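Probable aspartate aminotransferase 2 (Methanococcus jannaschii, PDB 2Z61) catalyses the pyridoxal-phosphate-dependent transfer of an amino group from alanine to a furan aldehyde phosphate, giving the precursor of the furan moiety of methanofuran. Local coordinates at residues A263-A266 with F267-E270; I47-E50 with G51-S54; E73-S76 with E77-D81; K200-S203 with A204-D208. All coordinates share one frame; numbering follows the deposited sequence.

Contact 1 (A263-A266 with F267-E270); sequences ALKA and FEKE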
ATOM      1  N   ALA A 263     -17.407   1.951  -1.446  1.00 23.29           N
ATOM      2  CA  ALA A 263     -17.268   3.098  -2.339  1.00 25.03           C
ATOM      3  C   ALA A 263     -18.351   3.175  -3.418  1.00 27.44           C
ATOM      4  O   ALA A 263     -18.637   4.259  -3.934  1.00 29.77           O
ATOM      5  CB  ALA A 263     -15.882   3.085  -2.991  1.00 20.83           C
ATOM      6  N   LEU A 264     -18.941   2.033  -3.769  1.00 28.16           N
ATOM      7  CA  LEU A 264     -19.994   2.018  -4.781  1.00 30.45           C
ATOM      8  C   LEU A 264     -21.109   2.985  -4.384  1.00 30.70           C
ATOM      9  O   LEU A 264     -21.727   3.614  -5.240  1.00 33.61           O
ATOM     10  CB  LEU A 264     -20.573   0.608  -4.945  1.00 29.60           C
ATOM     11  CG  LEU A 264     -19.634  -0.465  -5.498  1.00 30.68           C
ATOM     12  CD1 LEU A 264     -20.288  -1.831  -5.379  1.00 29.58           C
ATOM     13  CD2 LEU A 264     -19.296  -0.152  -6.943  1.00 32.74           C
ATOM     14  N   LYS A 265     -21.347   3.120  -3.083  1.00 30.03           N
ATOM     15  CA  LYS A 265     -22.388   4.018  -2.597  1.00 31.55           C
ATOM     16  C   LYS A 265     -22.014   5.506  -2.640  1.00 32.36           C
ATOM     17  O   LYS A 265     -22.830   6.370  -2.326  1.00 29.28           O
ATOM     18  CB  LYS A 265     -22.797   3.619  -1.175  1.00 33.41           C
ATOM     19  CG  LYS A 265     -23.575   2.309  -1.116  1.00 32.68           C
ATOM     20  CD  LYS A 265     -24.878   2.428  -1.901  1.00 38.00           C
ATOM     21  CE  LYS A 265     -25.569   1.082  -2.050  1.00 42.46           C
ATOM     22  NZ  LYS A 265     -24.830   0.169  -2.964  1.00 48.02           N
ATOM     23  N   ALA A 266     -20.786   5.806  -3.046  1.00 32.41           N
ATOM     24  CA  ALA A 266     -20.353   7.196  -3.111  1.00 33.95           C
ATOM     25  C   ALA A 266     -21.053   7.945  -4.244  1.00 33.68           C
ATOM     26  O   ALA A 266     -21.120   9.169  -4.231  1.00 33.34           O
ATOM     27  CB  ALA A 266     -18.842   7.264  -3.299  1.00 33.36           C
ATOM     28  N   PHE A 267     -21.580   7.205  -5.213  1.00 35.00           N
ATOM     29  CA  PHE A 267     -22.248   7.815  -6.356  1.00 37.62           C
ATOM     30  C   PHE A 267     -23.765   7.805  -6.224  1.00 39.80           C
ATOM     31  O   PHE A 267     -24.480   7.900  -7.215  1.00 41.29           O
ATOM     32  CB  PHE A 267     -21.843   7.094  -7.642  1.00 35.39           C
ATOM     33  CG  PHE A 267     -20.359   6.907  -7.787  1.00 37.13           C
ATOM     34  CD1 PHE A 267     -19.759   5.701  -7.436  1.00 35.17           C
ATOM     35  CD2 PHE A 267     -19.556   7.949  -8.246  1.00 36.33           C
ATOM     36  CE1 PHE A 267     -18.380   5.532  -7.539  1.00 34.43           C
ATOM     37  CE2 PHE A 267     -18.175   7.790  -8.353  1.00 36.70           C
ATOM     38  CZ  PHE A 267     -17.585   6.576  -7.998  1.00 35.12           C
ATOM     39  N   GLU A 268     -24.246   7.692  -4.993  1.00 41.51           N
ATOM     40  CA  GLU A 268     -25.673   7.668  -4.723  1.00 41.60           C
ATOM     41  C   GLU A 268     -26.172   9.089  -4.478  1.00 39.82           C
ATOM     42  O   GLU A 268     -25.410   9.957  -4.036  1.00 36.54           O
ATOM     43  CB  GLU A 268     -25.948   6.811  -3.488  1.00 47.68           C
ATOM     44  CG  GLU A 268     -27.123   5.857  -3.625  1.00 54.65           C
ATOM     45  CD  GLU A 268     -26.870   4.762  -4.645  1.00 58.74           C
ATOM     46  OE1 GLU A 268     -27.740   3.877  -4.798  1.00 61.60           O
ATOM     47  OE2 GLU A 268     -25.804   4.786  -5.294  1.00 61.61           O
ATOM     48  N   LYS A 269     -27.449   9.321  -4.770  1.00 37.94           N
ATOM     49  CA  LYS A 269     -28.059  10.632  -4.575  1.00 37.62           C
ATOM     50  C   LYS A 269     -27.869  11.089  -3.139  1.00 35.05           C
ATOM     51  O   LYS A 269     -27.424  12.205  -2.891  1.00 36.02           O
ATOM     52  CB  LYS A 269     -29.558  10.579  -4.874  1.00 43.55           C
ATOM     53  CG  LYS A 269     -29.917  10.200  -6.301  1.00 51.28           C
ATOM     54  CD  LYS A 269     -29.492  11.261  -7.303  1.00 55.99           C
ATOM     55  CE  LYS A 269     -29.950  10.881  -8.707  1.00 60.67           C
ATOM     56  NZ  LYS A 269     -29.531  11.878  -9.731  1.00 63.42           N
ATOM     57  N   GLU A 270     -28.215  10.233  -2.187  1.00 34.45           N
ATOM     58  CA  GLU A 270     -28.064  10.594  -0.787  1.00 36.50           C
ATOM     59  C   GLU A 270     -26.637  11.024  -0.445  1.00 36.25           C
ATOM     60  O   GLU A 270     -26.437  12.009   0.264  1.00 35.50           O
ATOM     61  CB  GLU A 270     -28.478   9.427   0.116  1.00 39.12           C
ATOM     62  CG  GLU A 270     -28.099   9.641   1.580  1.00 43.70           C
ATOM     63  CD  GLU A 270     -28.710  10.902   2.175  1.00 48.93           C
ATOM     64  OE1 GLU A 270     -28.263  11.327   3.261  1.00 53.42           O
ATOM     65  OE2 GLU A 270     -29.645  11.463   1.563  1.00 51.77           O
TER
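The ring of F267 folds back over the turn that precedes it and packs closely against the carbonyl groups of A263 and L264. F267 CD1 comes to 3.6 Å from L264 O, which lies at the ring edge and near its plane, while F267 CE1 approaches A263 O obliquely at 3.8 Å. The first torsion explains the approach: at chi1 -49° CG stands beside the backbone N and anti to the carbonyl carbon, which sends the ring back along the chain. From there it reaches I75 on helix 69-82 as well as F220, a residue that A263 and A266 also touch. Replacing F267 by an alanine would probably open a gap between this turn and helix 69-82, where the ring now fills the space beside I75. The backbone makes a short 3-10 turn here, joining helix 257-263 to the long helix 269-295 of the class I aminotransferase fold. E268 N donates to K265 O at 3.3 Å with an N-H...O angle of 148°, the donor standing above the carbonyl plane, and the same oxygen also accepts T271 OG1. E268 occupies the N-cap position of the long helix. On the looser side, K265 and E268 run side by side in the same direction and meet through aliphatic and carboxylate carbons, CD to CD at 4.1 Å. Their charged ends stay apart, K265 NZ lying 5.1 Å from E268 OE1, and the lysine makes a long, weak ion pair with E50 instead.

Contact 2 (I47-E50 with G51-S54); sequences IVDE and GIKS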
ATOM      1  N   ILE A  47     -22.199   5.238   2.640  1.00 24.92           N
ATOM      2  CA  ILE A  47     -20.935   4.537   2.414  1.00 22.01           C
ATOM      3  C   ILE A  47     -20.634   3.660   3.627  1.00 21.75           C
ATOM      4  O   ILE A  47     -20.272   2.491   3.483  1.00 21.20           O
ATOM      5  CB  ILE A  47     -19.755   5.523   2.180  1.00 21.62           C
ATOM      6  CG1 ILE A  47     -19.966   6.287   0.866  1.00 19.93           C
ATOM      7  CG2 ILE A  47     -18.436   4.750   2.129  1.00 17.11           C
ATOM      8  CD1 ILE A  47     -18.961   7.395   0.611  1.00 23.72           C
ATOM      9  N   VAL A  48     -20.800   4.223   4.821  1.00 21.18           N
ATOM     10  CA  VAL A  48     -20.562   3.475   6.054  1.00 21.14           C
ATOM     11  C   VAL A  48     -21.452   2.226   6.116  1.00 23.64           C
ATOM     12  O   VAL A  48     -20.967   1.124   6.413  1.00 24.19           O
ATOM     13  CB  VAL A  48     -20.837   4.353   7.310  1.00 23.48           C
ATOM     14  CG1 VAL A  48     -20.920   3.476   8.571  1.00 22.04           C
ATOM     15  CG2 VAL A  48     -19.736   5.394   7.471  1.00 21.80           C
ATOM     16  N   ASP A  49     -22.745   2.390   5.826  1.00 23.56           N
ATOM     17  CA  ASP A  49     -23.677   1.254   5.872  1.00 24.95           C
ATOM     18  C   ASP A  49     -23.318   0.155   4.873  1.00 23.41           C
ATOM     19  O   ASP A  49     -23.445  -1.029   5.170  1.00 26.64           O
ATOM     20  CB  ASP A  49     -25.126   1.720   5.641  1.00 25.69           C
ATOM     21  CG  ASP A  49     -25.612   2.695   6.715  1.00 28.80           C
ATOM     22  OD1 ASP A  49     -25.042   2.700   7.821  1.00 27.78           O
ATOM     23  OD2 ASP A  49     -26.571   3.450   6.466  1.00 32.79           O
ATOM     24  N   GLU A  50     -22.862   0.546   3.689  1.00 23.55           N
ATOM     25  CA  GLU A  50     -22.484  -0.424   2.673  1.00 21.24           C
ATOM     26  C   GLU A  50     -21.257  -1.211   3.150  1.00 24.13           C
ATOM     27  O   GLU A  50     -21.091  -2.389   2.823  1.00 26.09           O
ATOM     28  CB  GLU A  50     -22.181   0.302   1.360  1.00 25.39           C
ATOM     29  CG  GLU A  50     -22.128  -0.592   0.143  1.00 26.73           C
ATOM     30  CD  GLU A  50     -23.328  -1.521   0.067  1.00 30.82           C
ATOM     31  OE1 GLU A  50     -24.434  -1.089   0.463  1.00 31.54           O
ATOM     32  OE2 GLU A  50     -23.167  -2.673  -0.397  1.00 32.15           O
ATOM     33  N   GLY A  51     -20.399  -0.548   3.924  1.00 24.31           N
ATOM     34  CA  GLY A  51     -19.222  -1.208   4.450  1.00 23.21           C
ATOM     35  C   GLY A  51     -19.653  -2.226   5.496  1.00 24.63           C
ATOM     36  O   GLY A  51     -19.120  -3.331   5.567  1.00 23.01           O
ATOM     37  N   ILE A  52     -20.629  -1.848   6.317  1.00 26.47           N
ATOM     38  CA  ILE A  52     -21.144  -2.739   7.349  1.00 25.35           C
ATOM     39  C   ILE A  52     -21.791  -3.962   6.699  1.00 26.74           C
ATOM     40  O   ILE A  52     -21.535  -5.099   7.096  1.00 24.54           O
ATOM     41  CB  ILE A  52     -22.167  -2.003   8.237  1.00 25.38           C
ATOM     42  CG1 ILE A  52     -21.417  -1.052   9.182  1.00 19.50           C
ATOM     43  CG2 ILE A  52     -23.024  -3.012   9.006  1.00 24.27           C
ATOM     44  CD1 ILE A  52     -22.292  -0.033   9.886  1.00 21.81           C
ATOM     45  N   LYS A  53     -22.616  -3.720   5.687  1.00 25.96           N
ATOM     46  CA  LYS A  53     -23.280  -4.797   4.974  1.00 28.24           C
ATOM     47  C   LYS A  53     -22.283  -5.749   4.315  1.00 29.77           C
ATOM     48  O   LYS A  53     -22.484  -6.961   4.318  1.00 30.88           O
ATOM     49  CB  LYS A  53     -24.211  -4.225   3.903  1.00 31.15           C
ATOM     50  CG  LYS A  53     -24.875  -5.284   3.037  1.00 35.89           C
ATOM     51  CD  LYS A  53     -25.707  -4.663   1.916  1.00 39.53           C
ATOM     52  CE  LYS A  53     -26.265  -5.743   0.999  1.00 44.02           C
ATOM     53  NZ  LYS A  53     -26.990  -5.185  -0.174  1.00 46.85           N
ATOM     54  N   SER A  54     -21.217  -5.200   3.734  1.00 29.18           N
ATOM     55  CA  SER A  54     -20.210  -6.022   3.074  1.00 28.43           C
ATOM     56  C   SER A  54     -19.591  -7.011   4.055  1.00 27.64           C
ATOM     57  O   SER A  54     -19.434  -8.194   3.743  1.00 27.53           O
ATOM     58  CB  SER A  54     -19.110  -5.140   2.476  1.00 30.32           C
ATOM     59  OG  SER A  54     -19.648  -4.303   1.475  1.00 31.26           O
TER
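I47-E50 and G51-S54 are successive turns of one alpha helix, 45-56, and meet through i to i+4 backbone bonds and side chains three or four residues apart. The helix lies beside the turn at 263-266 and near the second subunit of the homodimer, where V48 packs on L55 and I52 on K56 of that subunit. On this side, V48 and I52 cross at a slant, CG1 of V48 meeting CD1 of I52 at 4.0 Å. Beyond CG the K53 chain is fully extended and runs alongside E50, its CD 4.0 Å from E50 OE2; the opposite charges face each other without a salt bridge, E50 OE2 lying 4.6 Å from K53 NZ. K53 N gives D49 O a nearly straight bond, with an N-H...O angle of 166°. The more distinctive grip is on E50 O, which accepts both S54 N and S54 OG. A glycine in place of S54 would remove the hydroxyl donor and is likely to leave that carbonyl with a single partner in the helix. With chi1 at -63°, S54 OG stands beside its own backbone N and donates to E50 O at 2.8 Å, while S54 N reaches the same oxygen at 3.0 Å from the opposite face of the carbonyl plane.

Contact 3 (E73-S76 with E77-D81); sequences EKIS and ELYKD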
ATOM      1  N   GLU A  73     -16.558   0.683 -13.341  1.00 28.53           N
ATOM      2  CA  GLU A  73     -17.612   1.120 -14.249  1.00 30.59           C
ATOM      3  C   GLU A  73     -18.236   2.414 -13.747  1.00 31.23           C
ATOM      4  O   GLU A  73     -18.442   3.344 -14.523  1.00 31.83           O
ATOM      5  CB  GLU A  73     -18.685   0.043 -14.401  1.00 31.31           C
ATOM      6  CG  GLU A  73     -18.181  -1.204 -15.105  1.00 38.23           C
ATOM      7  CD  GLU A  73     -19.273  -2.237 -15.305  1.00 41.75           C
ATOM      8  OE1 GLU A  73     -20.039  -2.486 -14.350  1.00 47.59           O
ATOM      9  OE2 GLU A  73     -19.353  -2.811 -16.411  1.00 42.37           O
ATOM     10  N   LYS A  74     -18.523   2.483 -12.450  1.00 30.67           N
ATOM     11  CA  LYS A  74     -19.103   3.690 -11.876  1.00 31.19           C
ATOM     12  C   LYS A  74     -18.182   4.905 -12.058  1.00 31.59           C
ATOM     13  O   LYS A  74     -18.645   5.995 -12.396  1.00 32.07           O
ATOM     14  CB  LYS A  74     -19.395   3.482 -10.390  1.00 32.25           C
ATOM     15  CG  LYS A  74     -20.572   2.560 -10.111  1.00 39.03           C
ATOM     16  CD  LYS A  74     -21.888   3.181 -10.549  1.00 45.58           C
ATOM     17  CE  LYS A  74     -23.019   2.161 -10.517  1.00 50.50           C
ATOM     18  NZ  LYS A  74     -23.105   1.437  -9.213  1.00 55.17           N
ATOM     19  N   ILE A  75     -16.885   4.724 -11.836  1.00 29.17           N
ATOM     20  CA  ILE A  75     -15.945   5.832 -11.989  1.00 27.31           C
ATOM     21  C   ILE A  75     -15.916   6.262 -13.452  1.00 29.27           C
ATOM     22  O   ILE A  75     -15.869   7.452 -13.766  1.00 30.45           O
ATOM     23  CB  ILE A  75     -14.523   5.430 -11.542  1.00 25.18           C
ATOM     24  CG1 ILE A  75     -14.501   5.245 -10.019  1.00 25.95           C
ATOM     25  CG2 ILE A  75     -13.512   6.496 -11.984  1.00 25.51           C
ATOM     26  CD1 ILE A  75     -13.214   4.632  -9.477  1.00 21.99           C
ATOM     27  N   SER A  76     -15.939   5.270 -14.333  1.00 31.95           N
ATOM     28  CA  SER A  76     -15.949   5.488 -15.767  1.00 36.00           C
ATOM     29  C   SER A  76     -17.176   6.335 -16.128  1.00 37.53           C
ATOM     30  O   SER A  76     -17.062   7.340 -16.826  1.00 37.40           O
ATOM     31  CB  SER A  76     -16.001   4.137 -16.484  1.00 37.44           C
ATOM     32  OG  SER A  76     -16.228   4.297 -17.868  1.00 39.99           O
ATOM     33  N   GLU A  77     -18.345   5.936 -15.634  1.00 38.95           N
ATOM     34  CA  GLU A  77     -19.572   6.676 -15.911  1.00 41.01           C
ATOM     35  C   GLU A  77     -19.484   8.087 -15.337  1.00 41.14           C
ATOM     36  O   GLU A  77     -20.021   9.034 -15.915  1.00 43.14           O
ATOM     37  CB  GLU A  77     -20.787   5.955 -15.318  1.00 43.76           C
ATOM     38  CG  GLU A  77     -20.958   4.525 -15.810  1.00 52.47           C
ATOM     39  CD  GLU A  77     -22.189   3.837 -15.233  1.00 58.42           C
ATOM     40  OE1 GLU A  77     -22.416   3.942 -14.007  1.00 61.74           O
ATOM     41  OE2 GLU A  77     -22.925   3.185 -16.006  1.00 59.61           O
ATOM     42  N   LEU A  78     -18.806   8.225 -14.201  1.00 38.63           N
ATOM     43  CA  LEU A  78     -18.647   9.526 -13.555  1.00 36.69           C
ATOM     44  C   LEU A  78     -17.939  10.523 -14.475  1.00 36.48           C
ATOM     45  O   LEU A  78     -18.365  11.675 -14.604  1.00 34.45           O
ATOM     46  CB  LEU A  78     -17.852   9.359 -12.252  1.00 36.79           C
ATOM     47  CG  LEU A  78     -17.465  10.560 -11.373  1.00 38.62           C
ATOM     48  CD1 LEU A  78     -16.402  11.391 -12.048  1.00 36.54           C
ATOM     49  CD2 LEU A  78     -18.694  11.396 -11.064  1.00 38.38           C
ATOM     50  N   TYR A  79     -16.858  10.075 -15.108  1.00 34.81           N
ATOM     51  CA  TYR A  79     -16.088  10.932 -15.999  1.00 38.11           C
ATOM     52  C   TYR A  79     -16.814  11.279 -17.288  1.00 41.94           C
ATOM     53  O   TYR A  79     -16.607  12.352 -17.850  1.00 40.83           O
ATOM     54  CB  TYR A  79     -14.728  10.300 -16.312  1.00 34.97           C
ATOM     55  CG  TYR A  79     -13.716  10.542 -15.213  1.00 35.64           C
ATOM     56  CD1 TYR A  79     -13.848   9.918 -13.967  1.00 34.57           C
ATOM     57  CD2 TYR A  79     -12.677  11.450 -15.386  1.00 28.84           C
ATOM     58  CE1 TYR A  79     -12.974  10.204 -12.920  1.00 32.61           C
ATOM     59  CE2 TYR A  79     -11.793  11.744 -14.345  1.00 31.98           C
ATOM     60  CZ  TYR A  79     -11.950  11.117 -13.115  1.00 30.85           C
ATOM     61  OH  TYR A  79     -11.094  11.402 -12.084  1.00 31.35           O
ATOM     62  N   LYS A  80     -17.667  10.374 -17.754  1.00 47.10           N
ATOM     63  CA  LYS A  80     -18.424  10.626 -18.969  1.00 52.95           C
ATOM     64  C   LYS A  80     -19.541  11.632 -18.686  1.00 54.17           C
ATOM     65  O   LYS A  80     -20.042  12.279 -19.600  1.00 55.48           O
ATOM     66  CB  LYS A  80     -19.016   9.322 -19.518  1.00 55.41           C
ATOM     67  CG  LYS A  80     -17.974   8.254 -19.853  1.00 59.85           C
ATOM     68  CD  LYS A  80     -18.544   7.157 -20.757  1.00 63.57           C
ATOM     69  CE  LYS A  80     -19.785   6.488 -20.166  1.00 65.01           C
ATOM     70  NZ  LYS A  80     -19.481   5.654 -18.967  1.00 65.10           N
ATOM     71  N   ASP A  81     -19.918  11.771 -17.418  1.00 56.17           N
ATOM     72  CA  ASP A  81     -20.977  12.701 -17.043  1.00 58.70           C
ATOM     73  C   ASP A  81     -20.449  14.063 -16.603  1.00 60.44           C
ATOM     74  O   ASP A  81     -20.943  15.095 -17.049  1.00 62.27           O
ATOM     75  CB  ASP A  81     -21.841  12.119 -15.921  1.00 60.21           C
ATOM     76  CG  ASP A  81     -22.453  10.778 -16.285  1.00 62.75           C
ATOM     77  OD1 ASP A  81     -22.937  10.632 -17.426  1.00 65.00           O
ATOM     78  OD2 ASP A  81     -22.458   9.872 -15.425  1.00 64.30           O
TER
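E73-S76 and E77-D81 form consecutive turns of helix 69-82, and four regular i to i+4 backbone bonds join them. The shortest runs from E77 N to E73 O, at 2.8 Å and 162°, and the longest from K80 N to S76 O, at 3.2 Å. Apolar packing is carried by I75 and Y79, which lie side by side and point the same way on the buried side of the helix. The CG2 branch of I75 meets CE1 of the tyrosine at 3.9 Å, because this methyl stands anti to the backbone N and beside the carbonyl carbon, on the side of the following turn. The backbone takes part too, since I75 O lies in the ring plane at its edge, 3.2 Å from Y79 CD1. Charged side chains meet through their aliphatic parts toward the surface, with their charged ends apart. K74 and E77 run alongside each other, and E77 OE1 rests 3.6 Å from the methylene CD of the lysine, whereas K74 NZ remains 5.5 Å from that oxygen. The E77 chain also presses its CG against E73 O, at 3.1 Å. K80 bends at chi3 and chi4, which curls its tail back until NZ stands 3.7 Å from S76 OG, a hydroxyl whose hydrogen bond is with I87 O. The inner face of the helix lies on the central mixed sheet of the aminotransferase fold: I75 packs on strands 92-95 and 232-235, and Y79 touches strands 232-235 and 214-219, its hydroxyl hydrogen-bonded to that of Y233.

Contact 4 (K200-S203 with A204-D208); sequences KCYS and AIEFD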
ATOM      1  N   LYS A 200     -15.031  26.351 -12.133  1.00 61.45           N
ATOM      2  CA  LYS A 200     -15.310  24.993 -12.586  1.00 62.26           C
ATOM      3  C   LYS A 200     -14.177  24.022 -12.261  1.00 61.59           C
ATOM      4  O   LYS A 200     -13.005  24.408 -12.212  1.00 61.56           O
ATOM      5  CB  LYS A 200     -15.523  25.000 -14.101  1.00 64.68           C
ATOM      6  CG  LYS A 200     -16.239  26.237 -14.618  1.00 67.84           C
ATOM      7  CD  LYS A 200     -15.832  26.552 -16.048  1.00 70.96           C
ATOM      8  CE  LYS A 200     -16.401  27.883 -16.505  1.00 70.04           C
ATOM      9  NZ  LYS A 200     -15.858  28.264 -17.835  1.00 72.43           N
ATOM     10  N   CYS A 201     -14.538  22.758 -12.046  1.00 59.55           N
ATOM     11  CA  CYS A 201     -13.560  21.711 -11.765  1.00 59.40           C
ATOM     12  C   CYS A 201     -12.798  21.416 -13.059  1.00 57.74           C
ATOM     13  O   CYS A 201     -13.389  21.016 -14.062  1.00 58.20           O
ATOM     14  CB  CYS A 201     -14.256  20.438 -11.271  1.00 59.95           C
ATOM     15  SG  CYS A 201     -15.006  20.558  -9.625  1.00 59.79           S
ATOM     16  N   TYR A 202     -11.484  21.619 -13.026  1.00 56.47           N
ATOM     17  CA  TYR A 202     -10.632  21.394 -14.189  1.00 53.88           C
ATOM     18  C   TYR A 202      -9.841  20.094 -14.089  1.00 48.59           C
ATOM     19  O   TYR A 202      -8.975  19.957 -13.226  1.00 48.52           O
ATOM     20  CB  TYR A 202      -9.658  22.566 -14.346  1.00 58.76           C
ATOM     21  CG  TYR A 202      -9.849  23.387 -15.601  1.00 64.52           C
ATOM     22  CD1 TYR A 202      -9.179  24.600 -15.766  1.00 66.24           C
ATOM     23  CD2 TYR A 202     -10.688  22.954 -16.630  1.00 65.98           C
ATOM     24  CE1 TYR A 202      -9.339  25.363 -16.921  1.00 66.86           C
ATOM     25  CE2 TYR A 202     -10.853  23.708 -17.791  1.00 67.23           C
ATOM     26  CZ  TYR A 202     -10.176  24.911 -17.927  1.00 67.43           C
ATOM     27  OH  TYR A 202     -10.337  25.665 -19.068  1.00 69.71           O
ATOM     28  N   SER A 203     -10.134  19.153 -14.985  1.00 40.01           N
ATOM     29  CA  SER A 203      -9.449  17.862 -15.016  1.00 34.75           C
ATOM     30  C   SER A 203      -8.530  17.780 -16.240  1.00 33.41           C
ATOM     31  O   SER A 203      -8.806  18.398 -17.268  1.00 29.07           O
ATOM     32  CB  SER A 203     -10.484  16.730 -15.063  1.00 32.36           C
ATOM     33  OG  SER A 203      -9.873  15.465 -15.257  1.00 31.98           O
ATOM     34  N   ALA A 204      -7.439  17.027 -16.122  1.00 29.93           N
ATOM     35  CA  ALA A 204      -6.492  16.883 -17.226  1.00 29.80           C
ATOM     36  C   ALA A 204      -7.121  16.112 -18.371  1.00 30.09           C
ATOM     37  O   ALA A 204      -6.707  16.267 -19.520  1.00 29.40           O
ATOM     38  CB  ALA A 204      -5.227  16.166 -16.763  1.00 29.12           C
ATOM     39  N   ILE A 205      -8.112  15.280 -18.046  1.00 30.34           N
ATOM     40  CA  ILE A 205      -8.812  14.473 -19.044  1.00 32.00           C
ATOM     41  C   ILE A 205      -9.383  15.389 -20.134  1.00 32.40           C
ATOM     42  O   ILE A 205      -9.607  14.962 -21.256  1.00 34.73           O
ATOM     43  CB  ILE A 205      -9.970  13.646 -18.387  1.00 32.69           C
ATOM     44  CG1 ILE A 205     -10.512  12.604 -19.367  1.00 35.16           C
ATOM     45  CG2 ILE A 205     -11.117  14.558 -17.987  1.00 32.55           C
ATOM     46  CD1 ILE A 205      -9.604  11.414 -19.581  1.00 33.47           C
ATOM     47  N   GLU A 206      -9.596  16.656 -19.795  1.00 33.37           N
ATOM     48  CA  GLU A 206     -10.132  17.624 -20.747  1.00 38.00           C
ATOM     49  C   GLU A 206      -9.132  18.070 -21.817  1.00 37.87           C
ATOM     50  O   GLU A 206      -9.531  18.593 -22.854  1.00 40.53           O
ATOM     51  CB  GLU A 206     -10.684  18.843 -19.990  1.00 35.53           C
ATOM     52  CG  GLU A 206     -11.910  18.505 -19.146  1.00 40.66           C
ATOM     53  CD  GLU A 206     -12.350  19.637 -18.236  1.00 44.03           C
ATOM     54  OE1 GLU A 206     -11.539  20.095 -17.406  1.00 48.53           O
ATOM     55  OE2 GLU A 206     -13.518  20.068 -18.344  1.00 47.48           O
ATOM     56  N   PHE A 207      -7.842  17.850 -21.580  1.00 36.86           N
ATOM     57  CA  PHE A 207      -6.812  18.241 -22.540  1.00 37.42           C
ATOM     58  C   PHE A 207      -6.233  17.059 -23.313  1.00 39.59           C
ATOM     59  O   PHE A 207      -5.655  17.225 -24.389  1.00 39.81           O
ATOM     60  CB  PHE A 207      -5.675  18.976 -21.828  1.00 38.00           C
ATOM     61  CG  PHE A 207      -6.132  20.147 -21.014  1.00 41.02           C
ATOM     62  CD1 PHE A 207      -6.585  19.973 -19.712  1.00 42.03           C
ATOM     63  CD2 PHE A 207      -6.150  21.426 -21.564  1.00 41.17           C
ATOM     64  CE1 PHE A 207      -7.053  21.053 -18.967  1.00 42.85           C
ATOM     65  CE2 PHE A 207      -6.618  22.513 -20.827  1.00 41.83           C
ATOM     66  CZ  PHE A 207      -7.071  22.324 -19.526  1.00 41.72           C
ATOM     67  N   ASP A 208      -6.386  15.866 -22.762  1.00 39.31           N
ATOM     68  CA  ASP A 208      -5.865  14.661 -23.391  1.00 39.86           C
ATOM     69  C   ASP A 208      -6.864  13.539 -23.126  1.00 41.85           C
ATOM     70  O   ASP A 208      -6.619  12.634 -22.329  1.00 38.15           O
ATOM     71  CB  ASP A 208      -4.485  14.345 -22.795  1.00 37.44           C
ATOM     72  CG  ASP A 208      -3.913  13.042 -23.297  1.00 36.00           C
ATOM     73  OD1 ASP A 208      -4.189  12.674 -24.456  1.00 38.51           O
ATOM     74  OD2 ASP A 208      -3.173  12.387 -22.539  1.00 35.49           O
TER
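An irregular, extended run at K200-S203 turns at S203 into a short 3-10 segment, A204-E206, within the connection between strands 185-189 and 214-219 of the central sheet. The helical phi and psi values of A204 and I205 close a beta turn, in which E206 N donates to S203 O at 3.2 Å from above the carbonyl plane. The E206 side chain returns the link: extended beyond CG, it comes back along the turn and its OE1 accepts S203 N at 3.0 Å, from 38° out of the carboxylate plane. S203 and E206 are therefore tied in both directions. With chi1 at 173° the serine hydroxyl lies anti to its backbone N, and S203 OG takes a weak bond from I205 N at 3.3 Å. The stronger partner of that hydroxyl is E190, which also accepts A204 N. I205 packs its CG2 against S203 OG from the crowded position between backbone N and carbonyl carbon. F207 directs its edge at the face of Y202 in an edge-to-face pair with centroids 5.7 Å apart, and Y176 of helix 173-182 stacks on it as well. The edge of the Y202 ring meets the glutamate, whose carboxylate is turned 78° from the ring plane, with Y202 CD2 3.1 Å from E206 OE1.

How the contacts relate
Contacts 1, 2 and 3 form a connected row, with contact 1 in the middle: A266 and K265 pack on contact 2, and F267 joins it to contact 3. Contacts 2 and 3 do not touch each other. Contact 4 meets the row only through Y79 and S203. All four are partly buried, with charged residues exposed in contacts 2 and 3 and none exposed among the touching residues of contacts 1 and 4. Contact 3 turns its buried face to the central sheet, whereas contact 2 turns its own to helix 257-263 and meets the second subunit with a partly exposed flank. Contacts 1 and 4 are turns, in which 3-10 bonds and aromatic rings replace helical regularity.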